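Local coordinates for FYVE, RhoGEF and PH domain-containing protein 5 (Homo sapiens, PDB 3MPX) that activates the small GTPase CDC42 by exchanging its bound GDP for GTP, and mediates VEGF-induced CDC42 activation, at residues Q115-D118 with H119-T122. Sequence-based numbering, arbitrary orientation.
Sequences QGFD and HHAT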
loop_
_atom_site.group_PDB
_atom_site.type_symbol
_atom_site.label_atom_id
_atom_site.label_comp_id
_atom_site.label_asym_id
_atom_site.label_seq_id
_atom_site.Cartn_x
_atom_site.Cartn_y
_atom_site.Cartn_z
ATOM N N GLN A 115 11.749 -15.655 10.825
ATOM C CA GLN A 115 10.794 -15.968 11.896
ATOM C C GLN A 115 9.933 -14.739 12.241
ATOM O O GLN A 115 8.768 -14.887 12.600
ATOM C CB GLN A 115 11.564 -16.462 13.148
ATOM C CG GLN A 115 10.791 -16.387 14.481
ATOM C CD GLN A 115 11.646 -16.645 15.706
ATOM O OE1 GLN A 115 12.259 -15.733 16.277
ATOM N NE2 GLN A 115 11.679 -17.894 16.158
ATOM N N GLY A 116 10.521 -13.551 12.151
ATOM C CA GLY A 116 9.827 -12.305 12.448
ATOM C C GLY A 116 8.689 -11.992 11.500
ATOM O O GLY A 116 7.569 -11.718 11.943
ATOM N N PHE A 117 8.977 -12.043 10.188
ATOM C CA PHE A 117 8.024 -11.799 9.116
ATOM C C PHE A 117 6.975 -12.925 9.040
ATOM O O PHE A 117 6.003 -12.813 8.294
ATOM C CB PHE A 117 8.755 -11.604 7.773
ATOM C CG PHE A 117 9.379 -10.234 7.605
ATOM C CD1 PHE A 117 8.617 -9.150 7.195
ATOM C CD2 PHE A 117 10.736 -10.035 7.831
ATOM C CE1 PHE A 117 9.193 -7.881 7.053
ATOM C CE2 PHE A 117 11.308 -8.764 7.692
ATOM C CZ PHE A 117 10.531 -7.698 7.299
ATOM N N ASP A 118 7.144 -13.994 9.838
ATOM C CA ASP A 118 6.171 -15.086 9.870
ATOM C C ASP A 118 4.937 -14.649 10.626
ATOM O O ASP A 118 3.842 -15.101 10.302
ATOM C CB ASP A 118 6.779 -16.367 10.445
ATOM C CG ASP A 118 7.632 -17.133 9.450
ATOM O OD1 ASP A 118 7.242 -17.199 8.252
ATOM O OD2 ASP A 118 8.667 -17.702 9.870
ATOM N N HIS A 119 5.106 -13.714 11.589
ATOM C CA HIS A 119 4.019 -13.081 12.339
ATOM C C HIS A 119 3.137 -12.275 11.371
ATOM O O HIS A 119 1.912 -12.328 11.480
ATOM C CB HIS A 119 4.575 -12.207 13.469
ATOM C CG HIS A 119 5.153 -13.005 14.601
ATOM N ND1 HIS A 119 4.350 -13.795 15.415
ATOM C CD2 HIS A 119 6.435 -13.123 15.011
ATOM C CE1 HIS A 119 5.164 -14.352 16.288
ATOM N NE2 HIS A 119 6.425 -13.971 16.094
ATOM N N HIS A 120 3.776 -11.583 10.387
ATOM C CA HIS A 120 3.109 -10.893 9.280
ATOM C C HIS A 120 2.231 -11.882 8.482
ATOM O O HIS A 120 1.052 -11.611 8.282
ATOM C CB HIS A 120 4.124 -10.193 8.346
ATOM C CG HIS A 120 4.434 -8.794 8.782
ATOM N ND1 HIS A 120 3.471 -7.781 8.731
ATOM C CD2 HIS A 120 5.562 -8.290 9.322
ATOM C CE1 HIS A 120 4.062 -6.700 9.203
ATOM N NE2 HIS A 120 5.320 -6.952 9.563
ATOM N N ALA A 121 2.786 -13.040 8.096
ATOM C CA ALA A 121 2.094 -14.092 7.352
ATOM C C ALA A 121 0.892 -14.619 8.135
ATOM O O ALA A 121 -0.190 -14.783 7.573
ATOM C CB ALA A 121 3.057 -15.225 7.076
ATOM N N THR A 122 1.089 -14.843 9.447
ATOM C CA THR A 122 0.086 -15.322 10.390
ATOM C C THR A 122 -1.012 -14.266 10.574
ATOM O O THR A 122 -2.184 -14.626 10.649
ATOM C CB THR A 122 0.803 -15.710 11.687
ATOM O OG1 THR A 122 1.557 -16.886 11.425
ATOM C CG2 THR A 122 -0.132 -15.985 12.822
#
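Phe-117 and His-120, three residues apart on the buried face of a helix, run alongside each other. Their rings are nearly parallel, the planes at 26°, but offset until little of one covers the other, with CD1 of Phe-117 3.8 Å from CD2 of His-120. Phe-117, wholly apolar, suits the space against Leu-173, Leu-203 and Val-207; the flat ring of His-120 packs on Ile-82, Leu-85 and Leu-173 while its NE2 hydrogen-bonds His-86, so one residue serves both needs. This lies near the N-terminal end of helix 117-138 in the all-helical DH domain, the catalytic exchange module of Rho-family GEFs. Ala-121 N hydrogen-bonds Phe-117 O at 3.2 Å, whereas His-119 N reaches Gly-116 O from above the carbonyl plane. Toward solvent the packing thins: the Asp-118 carboxylate suits this exposed site, where its negative charge probably interacts favourably with the positive end of the helix dipole. The backbone O of Asp-118 accepts two hydrogen bonds from opposite faces of its plane, from Thr-122 N at 2.9 Å and Thr-122 OG1 at 3.1 Å, the hydroxyl being turned back beside its own N (chi1 -70°). A valine at Thr-122 would probably leave that carbonyl without its second donor. His-119 ND1 hydrogen-bonds Glu-78, and its CD2 edge lies 3.6 Å from Gly-116 O.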